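Local coordinates for methylaspartate ammonia-lyase (Citrobacter amalonaticus, PDB 1KKO), which catalyses the reversible, magnesium-dependent anti elimination of ammonia from L-threo-3-methylaspartate to give mesaconate, at residues G11-D19 with G359-S367; T128-L139 with T332-I341. All blocks are in the same frame, centred on the assembly; numbering follows the deposited sequence.

Interaction 1: residues G11-D19 with G359-S367. With SO4 (sulfate ion), chain C.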
loop_
_atom_site.group_PDB
_atom_site.type_symbol
_atom_site.label_atom_id
_atom_site.label_comp_id
_atom_site.label_asym_id
_atom_site.label_seq_id
_atom_site.Cartn_x
_atom_site.Cartn_y
_atom_site.Cartn_z
ATOM N N GLY A 11 -6.151 -13.716 -3.654
ATOM C CA GLY A 11 -5.082 -12.736 -3.664
ATOM C C GLY A 11 -4.363 -12.698 -2.343
ATOM O O GLY A 11 -4.613 -13.485 -1.426
ATOM N N TYR A 12 -3.404 -11.796 -2.286
ATOM C CA TYR A 12 -2.668 -11.548 -1.064
ATOM C C TYR A 12 -3.155 -10.262 -0.427
ATOM O O TYR A 12 -3.361 -9.263 -1.110
ATOM C CB TYR A 12 -1.162 -11.440 -1.349
ATOM C CG TYR A 12 -0.512 -12.768 -1.690
ATOM C CD1 TYR A 12 -0.365 -13.745 -0.734
ATOM C CD2 TYR A 12 -0.063 -13.035 -2.966
ATOM C CE1 TYR A 12 0.219 -14.946 -1.035
ATOM C CE2 TYR A 12 0.528 -14.239 -3.279
ATOM C CZ TYR A 12 0.660 -15.185 -2.306
ATOM O OH TYR A 12 1.246 -16.389 -2.605
ATOM N N SER A 13 -3.363 -10.303 0.885
ATOM C CA SER A 13 -3.660 -9.107 1.658
ATOM C C SER A 13 -2.337 -8.434 2.045
ATOM O O SER A 13 -1.252 -8.919 1.708
ATOM C CB SER A 13 -4.512 -9.432 2.868
ATOM O OG SER A 13 -3.868 -10.349 3.715
ATOM N N SER A 14 -2.409 -7.317 2.754
ATOM C CA SER A 14 -1.230 -6.485 2.956
ATOM C C SER A 14 -0.405 -6.786 4.192
ATOM O O SER A 14 0.461 -6.002 4.550
ATOM C CB SER A 14 -1.613 -5.015 2.928
ATOM O OG SER A 14 -1.894 -4.589 1.603
ATOM N N PHE A 15 -0.631 -7.923 4.839
ATOM C CA PHE A 15 0.298 -8.331 5.866
ATOM C C PHE A 15 0.317 -9.852 5.978
ATOM O O PHE A 15 0.408 -10.541 4.958
ATOM C CB PHE A 15 0.142 -7.551 7.194
ATOM C CG PHE A 15 1.437 -7.477 7.971
ATOM C CD1 PHE A 15 2.554 -6.881 7.395
ATOM C CD2 PHE A 15 1.559 -8.048 9.217
ATOM C CE1 PHE A 15 3.751 -6.873 8.037
ATOM C CE2 PHE A 15 2.779 -8.013 9.883
ATOM C CZ PHE A 15 3.864 -7.430 9.290
ATOM N N TYR A 16 0.261 -10.351 7.205
ATOM C CA TYR A 16 0.411 -11.761 7.541
ATOM C C TYR A 16 -0.629 -12.139 8.571
ATOM O O TYR A 16 -1.115 -11.297 9.328
ATOM C CB TYR A 16 1.847 -12.020 8.105
ATOM C CG TYR A 16 2.817 -11.700 7.019
ATOM C CD1 TYR A 16 3.171 -10.392 6.762
ATOM C CD2 TYR A 16 3.254 -12.681 6.142
ATOM C CE1 TYR A 16 3.941 -10.076 5.675
ATOM C CE2 TYR A 16 4.016 -12.370 5.054
ATOM C CZ TYR A 16 4.343 -11.062 4.811
ATOM O OH TYR A 16 5.068 -10.718 3.706
ATOM N N PHE A 17 -0.999 -13.409 8.568
ATOM C CA PHE A 17 -1.740 -14.003 9.671
ATOM C C PHE A 17 -0.701 -14.497 10.663
ATOM O O PHE A 17 0.161 -15.301 10.298
ATOM C CB PHE A 17 -2.571 -15.193 9.207
ATOM C CG PHE A 17 -3.718 -14.833 8.307
ATOM C CD1 PHE A 17 -4.724 -14.007 8.762
ATOM C CD2 PHE A 17 -3.796 -15.335 7.023
ATOM C CE1 PHE A 17 -5.779 -13.684 7.940
ATOM C CE2 PHE A 17 -4.868 -15.014 6.221
ATOM C CZ PHE A 17 -5.842 -14.182 6.678
ATOM N N ASP A 18 -0.791 -14.014 11.899
ATOM C CA ASP A 18 0.136 -14.397 12.953
ATOM C C ASP A 18 -0.617 -15.100 14.064
ATOM O O ASP A 18 -1.700 -14.671 14.470
ATOM C CB ASP A 18 0.789 -13.167 13.553
ATOM C CG ASP A 18 1.896 -12.595 12.707
ATOM O OD1 ASP A 18 2.344 -13.255 11.745
ATOM O OD2 ASP A 18 2.358 -11.465 12.967
ATOM N N ASP A 19 -0.018 -16.176 14.553
ATOM C CA ASP A 19 -0.570 -16.924 15.669
ATOM C C ASP A 19 -0.158 -16.168 16.935
ATOM O O ASP A 19 0.938 -16.363 17.462
ATOM C CB ASP A 19 -0.016 -18.338 15.621
ATOM C CG ASP A 19 -0.569 -19.222 16.692
ATOM O OD1 ASP A 19 -1.035 -18.697 17.721
ATOM O OD2 ASP A 19 -0.545 -20.456 16.550
ATOM N N GLY A 359 -9.449 -1.405 12.071
ATOM C CA GLY A 359 -9.200 -2.364 11.018
ATOM C C GLY A 359 -7.888 -3.066 11.278
ATOM O O GLY A 359 -7.470 -3.224 12.431
ATOM N N THR A 360 -7.229 -3.495 10.210
ATOM C CA THR A 360 -6.023 -4.283 10.346
ATOM C C THR A 360 -5.023 -3.962 9.266
ATOM O O THR A 360 -5.380 -3.571 8.153
ATOM C CB THR A 360 -6.405 -5.775 10.292
ATOM O OG1 THR A 360 -5.232 -6.608 10.376
ATOM C CG2 THR A 360 -7.110 -6.146 8.984
ATOM N N CYS A 361 -3.752 -4.133 9.594
ATOM C CA CYS A 361 -2.707 -4.085 8.579
ATOM C C CYS A 361 -2.890 -5.196 7.549
ATOM O O CYS A 361 -2.386 -5.093 6.441
ATOM C CB CYS A 361 -1.314 -4.212 9.198
ATOM S SG CYS A 361 -1.003 -5.717 10.133
ATOM N N ASN A 362 -3.643 -6.234 7.900
ATOM C CA ASN A 362 -3.774 -7.406 7.051
ATOM C C ASN A 362 -4.965 -7.389 6.114
ATOM O O ASN A 362 -5.366 -8.434 5.641
ATOM C CB ASN A 362 -3.819 -8.685 7.888
ATOM C CG ASN A 362 -3.567 -9.919 7.060
ATOM O OD1 ASN A 362 -2.701 -9.919 6.174
ATOM N ND2 ASN A 362 -4.310 -10.981 7.348
ATOM N N GLU A 363 -5.515 -6.219 5.819
ATOM C CA GLU A 363 -6.601 -6.143 4.861
ATOM C C GLU A 363 -6.061 -5.596 3.535
ATOM O O GLU A 363 -4.898 -5.845 3.221
ATOM C CB GLU A 363 -7.852 -5.463 5.430
ATOM C CG GLU A 363 -7.722 -4.047 5.935
ATOM C CD GLU A 363 -9.035 -3.605 6.567
ATOM O OE1 GLU A 363 -9.091 -3.393 7.802
ATOM O OE2 GLU A 363 -10.017 -3.477 5.818
ATOM N N THR A 364 -6.886 -4.928 2.731
ATOM C CA THR A 364 -6.481 -4.597 1.363
ATOM C C THR A 364 -6.731 -3.151 1.001
ATOM O O THR A 364 -7.331 -2.392 1.738
ATOM C CB THR A 364 -7.213 -5.457 0.321
ATOM O OG1 THR A 364 -8.581 -5.018 0.212
ATOM C CG2 THR A 364 -7.249 -6.918 0.707
ATOM N N GLU A 365 -6.263 -2.780 -0.183
ATOM C CA GLU A 365 -6.482 -1.442 -0.690
ATOM C C GLU A 365 -7.965 -1.196 -0.931
ATOM O O GLU A 365 -8.462 -0.100 -0.692
ATOM C CB GLU A 365 -5.621 -1.172 -1.933
ATOM C CG GLU A 365 -6.203 -1.488 -3.309
ATOM C CD GLU A 365 -6.343 -2.959 -3.663
ATOM O OE1 GLU A 365 -6.303 -3.835 -2.776
ATOM O OE2 GLU A 365 -6.529 -3.229 -4.869
ATOM N N ILE A 366 -8.679 -2.216 -1.393
ATOM C CA ILE A 366 -10.106 -2.075 -1.656
ATOM C C ILE A 366 -10.893 -1.997 -0.362
ATOM O O ILE A 366 -11.799 -1.183 -0.240
ATOM C CB ILE A 366 -10.624 -3.236 -2.525
ATOM C CG1 ILE A 366 -10.046 -3.121 -3.933
ATOM C CG2 ILE A 366 -12.149 -3.259 -2.538
ATOM C CD1 ILE A 366 -10.419 -4.226 -4.864
ATOM N N SER A 367 -10.574 -2.831 0.614
ATOM C CA SER A 367 -11.331 -2.792 1.862
ATOM C C SER A 367 -11.088 -1.463 2.559
ATOM O O SER A 367 -12.019 -0.845 3.078
ATOM C CB SER A 367 -11.025 -3.998 2.747
ATOM O OG SER A 367 -9.693 -3.992 3.242
HETATM S S SO4 C . -3.738 -5.160 13.355
HETATM O O1 SO4 C . -4.598 -6.237 12.805
HETATM O O2 SO4 C . -2.633 -5.924 14.047
HETATM O O3 SO4 C . -3.200 -4.336 12.279
HETATM O O4 SO4 C . -4.412 -4.303 14.360
#

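Interaction 2: residues T128-L139 with T332-I341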
loop_
_atom_site.group_PDB
_atom_site.type_symbol
_atom_site.label_atom_id
_atom_site.label_comp_id
_atom_site.label_asym_id
_atom_site.label_seq_id
_atom_site.Cartn_x
_atom_site.Cartn_y
_atom_site.Cartn_z
ATOM N N THR A 128 -16.704 -13.892 9.039
ATOM C CA THR A 128 -16.771 -12.438 9.009
ATOM C C THR A 128 -16.069 -11.858 7.786
ATOM O O THR A 128 -16.518 -10.859 7.259
ATOM C CB THR A 128 -16.173 -11.793 10.277
ATOM O OG1 THR A 128 -14.892 -12.365 10.564
ATOM C CG2 THR A 128 -17.065 -12.044 11.481
ATOM N N ALA A 129 -14.975 -12.472 7.343
ATOM C CA ALA A 129 -14.231 -11.961 6.183
ATOM C C ALA A 129 -15.062 -12.016 4.919
ATOM O O ALA A 129 -14.925 -11.161 4.064
ATOM C CB ALA A 129 -12.960 -12.739 5.988
ATOM N N VAL A 130 -15.873 -13.058 4.776
ATOM C CA VAL A 130 -16.745 -13.203 3.615
ATOM C C VAL A 130 -17.845 -12.138 3.665
ATOM O O VAL A 130 -18.127 -11.472 2.680
ATOM C CB VAL A 130 -17.337 -14.612 3.540
ATOM C CG1 VAL A 130 -18.403 -14.696 2.433
ATOM C CG2 VAL A 130 -16.233 -15.614 3.321
ATOM N N ARG A 131 -18.469 -11.971 4.821
ATOM C CA ARG A 131 -19.481 -10.952 4.958
ATOM C C ARG A 131 -18.866 -9.568 4.716
ATOM O O ARG A 131 -19.480 -8.704 4.101
ATOM C CB ARG A 131 -20.103 -11.036 6.339
ATOM C CG ARG A 131 -20.903 -12.312 6.524
ATOM C CD ARG A 131 -21.552 -12.375 7.863
ATOM N NE ARG A 131 -20.802 -12.949 8.960
ATOM C CZ ARG A 131 -20.892 -12.515 10.227
ATOM N NH1 ARG A 131 -21.605 -11.427 10.564
ATOM N NH2 ARG A 131 -20.224 -13.150 11.153
ATOM N N TYR A 132 -17.635 -9.370 5.187
ATOM C CA TYR A 132 -16.932 -8.111 4.980
ATOM C C TYR A 132 -16.764 -7.832 3.483
ATOM O O TYR A 132 -17.146 -6.769 2.994
ATOM C CB TYR A 132 -15.576 -8.194 5.665
ATOM C CG TYR A 132 -14.778 -6.926 5.814
ATOM C CD1 TYR A 132 -15.345 -5.762 6.304
ATOM C CD2 TYR A 132 -13.410 -6.917 5.515
ATOM C CE1 TYR A 132 -14.585 -4.619 6.471
ATOM C CE2 TYR A 132 -12.638 -5.786 5.703
ATOM C CZ TYR A 132 -13.232 -4.630 6.187
ATOM O OH TYR A 132 -12.504 -3.479 6.396
ATOM N N GLY A 133 -16.205 -8.788 2.750
ATOM C CA GLY A 133 -15.973 -8.589 1.331
ATOM C C GLY A 133 -17.236 -8.490 0.496
ATOM O O GLY A 133 -17.333 -7.655 -0.392
ATOM N N LEU A 134 -18.197 -9.373 0.745
ATOM C CA LEU A 134 -19.449 -9.315 0.012
ATOM C C LEU A 134 -20.130 -7.978 0.212
ATOM O O LEU A 134 -20.615 -7.364 -0.728
ATOM C CB LEU A 134 -20.403 -10.421 0.449
ATOM C CG LEU A 134 -20.014 -11.852 0.104
ATOM C CD1 LEU A 134 -21.054 -12.796 0.674
ATOM C CD2 LEU A 134 -19.887 -12.058 -1.401
ATOM N N SER A 135 -20.171 -7.518 1.453
ATOM C CA SER A 135 -20.871 -6.276 1.751
ATOM C C SER A 135 -20.180 -5.064 1.112
ATOM O O SER A 135 -20.837 -4.124 0.660
ATOM C CB SER A 135 -21.034 -6.106 3.253
ATOM O OG SER A 135 -19.798 -5.870 3.881
ATOM N N GLN A 136 -18.848 -5.082 1.040
ATOM C CA GLN A 136 -18.137 -4.015 0.340
ATOM C C GLN A 136 -18.567 -3.977 -1.122
ATOM O O GLN A 136 -18.879 -2.937 -1.653
ATOM C CB GLN A 136 -16.630 -4.224 0.364
ATOM C CG GLN A 136 -15.941 -4.055 1.700
ATOM C CD GLN A 136 -14.583 -4.695 1.639
ATOM O OE1 GLN A 136 -13.875 -4.547 0.639
ATOM N NE2 GLN A 136 -14.218 -5.432 2.676
ATOM N N ALA A 137 -18.565 -5.137 -1.760
ATOM C CA ALA A 137 -18.921 -5.204 -3.167
ATOM C C ALA A 137 -20.386 -4.815 -3.400
ATOM O O ALA A 137 -20.700 -4.176 -4.391
ATOM C CB ALA A 137 -18.640 -6.572 -3.724
ATOM N N LEU A 138 -21.273 -5.202 -2.486
ATOM C CA LEU A 138 -22.688 -4.868 -2.623
ATOM C C LEU A 138 -22.931 -3.375 -2.457
ATOM O O LEU A 138 -23.802 -2.821 -3.132
ATOM C CB LEU A 138 -23.533 -5.675 -1.639
ATOM C CG LEU A 138 -23.598 -7.153 -2.015
ATOM C CD1 LEU A 138 -24.005 -7.967 -0.814
ATOM C CD2 LEU A 138 -24.544 -7.385 -3.191
ATOM N N LEU A 139 -22.172 -2.720 -1.582
ATOM C CA LEU A 139 -22.265 -1.283 -1.420
ATOM C C LEU A 139 -21.766 -0.600 -2.680
ATOM O O LEU A 139 -22.385 0.320 -3.204
ATOM C CB LEU A 139 -21.460 -0.814 -0.214
ATOM C CG LEU A 139 -21.480 0.703 0.015
ATOM C CD1 LEU A 139 -22.887 1.262 0.224
ATOM C CD2 LEU A 139 -20.596 1.076 1.199
ATOM N N THR A 332 -12.905 -3.194 11.851
ATOM C CA THR A 332 -13.883 -3.412 10.798
ATOM C C THR A 332 -14.079 -4.836 10.273
ATOM O O THR A 332 -15.209 -5.250 10.167
ATOM C CB THR A 332 -13.711 -2.404 9.642
ATOM O OG1 THR A 332 -12.432 -2.562 9.013
ATOM C CG2 THR A 332 -13.792 -0.949 10.131
ATOM N N PRO A 333 -13.049 -5.623 9.951
ATOM C CA PRO A 333 -13.344 -6.949 9.383
ATOM C C PRO A 333 -14.106 -7.840 10.357
ATOM O O PRO A 333 -14.857 -8.712 9.948
ATOM C CB PRO A 333 -11.951 -7.523 9.073
ATOM C CG PRO A 333 -11.048 -6.353 9.027
ATOM C CD PRO A 333 -11.594 -5.401 10.054
ATOM N N ASP A 334 -13.905 -7.620 11.646
ATOM C CA ASP A 334 -14.544 -8.451 12.654
ATOM C C ASP A 334 -16.044 -8.221 12.808
ATOM O O ASP A 334 -16.716 -9.016 13.456
ATOM C CB ASP A 334 -13.875 -8.236 13.999
ATOM C CG ASP A 334 -12.479 -8.801 14.070
ATOM O OD1 ASP A 334 -12.204 -9.858 13.436
ATOM O OD2 ASP A 334 -11.615 -8.240 14.771
ATOM N N LEU A 335 -16.556 -7.157 12.218
ATOM C CA LEU A 335 -17.984 -6.872 12.302
ATOM C C LEU A 335 -18.762 -7.575 11.202
ATOM O O LEU A 335 -19.975 -7.516 11.196
ATOM C CB LEU A 335 -18.259 -5.371 12.232
ATOM C CG LEU A 335 -18.039 -4.644 13.556
ATOM C CD1 LEU A 335 -16.580 -4.284 13.763
ATOM C CD2 LEU A 335 -18.925 -3.424 13.651
ATOM N N GLY A 336 -18.091 -8.250 10.273
ATOM C CA GLY A 336 -18.808 -8.899 9.181
ATOM C C GLY A 336 -19.261 -7.864 8.156
ATOM O O GLY A 336 -18.450 -7.139 7.612
ATOM N N GLY A 337 -20.548 -7.795 7.869
ATOM C CA GLY A 337 -21.017 -6.847 6.885
ATOM C C GLY A 337 -20.744 -5.422 7.328
ATOM O O GLY A 337 -20.940 -5.065 8.501
ATOM N N ILE A 338 -20.370 -4.566 6.382
ATOM C CA ILE A 338 -19.960 -3.208 6.722
ATOM C C ILE A 338 -21.116 -2.329 7.174
ATOM O O ILE A 338 -20.897 -1.276 7.744
ATOM C CB ILE A 338 -19.178 -2.563 5.563
ATOM C CG1 ILE A 338 -20.032 -2.428 4.309
ATOM C CG2 ILE A 338 -17.892 -3.343 5.298
ATOM C CD1 ILE A 338 -19.327 -1.655 3.191
ATOM N N HIS A 339 -22.350 -2.746 6.906
ATOM C CA HIS A 339 -23.495 -2.026 7.459
ATOM C C HIS A 339 -23.401 -2.033 8.989
ATOM O O HIS A 339 -23.855 -1.097 9.647
ATOM C CB HIS A 339 -24.813 -2.625 7.009
ATOM C CG HIS A 339 -25.001 -4.051 7.388
ATOM N ND1 HIS A 339 -24.114 -5.046 7.038
ATOM C CD2 HIS A 339 -25.999 -4.659 8.073
ATOM C CE1 HIS A 339 -24.554 -6.204 7.494
ATOM N NE2 HIS A 339 -25.695 -5.996 8.129
ATOM N N ASN A 340 -22.794 -3.069 9.560
ATOM C CA ASN A 340 -22.605 -3.153 11.002
ATOM C C ASN A 340 -21.641 -2.074 11.484
ATOM O O ASN A 340 -21.737 -1.614 12.619
ATOM C CB ASN A 340 -22.101 -4.530 11.431
ATOM C CG ASN A 340 -23.093 -5.635 11.166
ATOM O OD1 ASN A 340 -22.739 -6.705 10.640
ATOM N ND2 ASN A 340 -24.330 -5.400 11.523
ATOM N N ILE A 341 -20.669 -1.686 10.657
ATOM C CA ILE A 341 -19.778 -0.597 11.039
ATOM C C ILE A 341 -20.577 0.696 11.163
ATOM O O ILE A 341 -20.387 1.463 12.114
ATOM C CB ILE A 341 -18.655 -0.357 10.011
ATOM C CG1 ILE A 341 -17.812 -1.597 9.769
ATOM C CG2 ILE A 341 -17.770 0.798 10.465
ATOM C CD1 ILE A 341 -16.973 -1.469 8.501
HETATM O O HOH W 1 -12.842 -11.205 9.169
HETATM O O HOH W 2 -13.796 -12.128 13.226
#

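Interaction 1: residues G11-D19 with G359-S367
The side-chain amide of N362 pushes into the corner where the chain turns at S14 and F15, and its two ends do different jobs. ND2 stands 3.1 Å above one face of the F17 ring, offset toward the rim, with ring and amide planes 83° apart. OD1 takes a 2.8 Å hydrogen bond from S13 OG, which arrives from above the carbonyl plane, 56° out of it, and a weak one from F15 N at 3.2 Å. N362, the third residue of the type I turn T360-E363, sends its amide out to the corner with CG anti to the backbone N (chi1 -164°). Beside it, S14 N donates to E363 O at 2.9 Å, almost in line with the C=O bond. C361 SG sits obliquely off the F15 ring, 3.6 Å from F15 CD2. At the start of the turn, C361 N donates to SO4 O3 at 2.7 Å and T360 OG1 to SO4 O1, while N362 N closes an ST turn on T360 OG1. The sulfate, probably from the crystallisation liquor, is also held by Q172 and K331. T360 and C361 are assigned to the methylaspartate-binding site, part of which the ion probably occupies: an enolase-superfamily active site, where a barrel loop meets the N-terminal domain.

Interaction 2: residues T128-L139 with T332-I341
Y132 holds its ring anti to the backbone N (chi1 -169°), which lays it alongside P333, while S135 folds OG back between its own N and carbonyl carbon (chi1 69°), facing I338. P333 CA lies 3.6 Å from the Y132 ring centroid, only 2° off the normal, a nearly ideal CH-pi contact. The opposite face is covered by Q136 NE2 from the next turn of the helix; Q136 OE1 is bound to D68 N. At the end of the ring, T332 OG1 donates to Y132 OH at 2.8 Å, and E363 is a second partner of that hydroxyl.

Here the helix 128-146 of the N-terminal part lies against the connection that leaves strand 327-330 of the TIM barrel and leads into helix 339-351. Glycines let the two backbones come close: G336, with positive phi, brings its CA 3.6 Å from T128 O in a C-H...O contact, and also stands over one face of the R131 guanidinium, whose NE is bound to L126 O and whose NH1 is salt-bridged to D117; G337 CA comes 3.4 Å from S135 OG. Further along, I338 N donates to S135 OG at 2.9 Å. The I338 side chain then crosses L139 at about a right angle, its CD1 3.6 Å from L139 CD2, and its CG2 meets Y132 CD1. At the helix start, T128 CB rests 3.4 Å from P333 O, and a water joins T128 OG1 to D334 OD1, whose other carboxylate oxygen is salt-bridged to R80.

E363 connects the two contacts, whose centres lie 14 Å apart. Its OE2 probably hydrogen-bonds Y132 OH at 2.6 Å, and its OE1 comes within 3.8 Å of P333 CG, so segment 359-367 brings one carboxylate to both segments of interaction 2. S367 CA also packs against Q136 OE1 at 3.3 Å. Both interactions lie near the proton acceptor K331: the E363 side chain is about 7 Å from that of K331 and the D334 side chain about 4 Å, while K331 also binds the sulfate and G359 O. Interaction 1 contributes T360 and C361 to the substrate pocket, whereas interaction 2 includes the segment that directly follows K331, with the P333 side chain about 4 Å from that of T360.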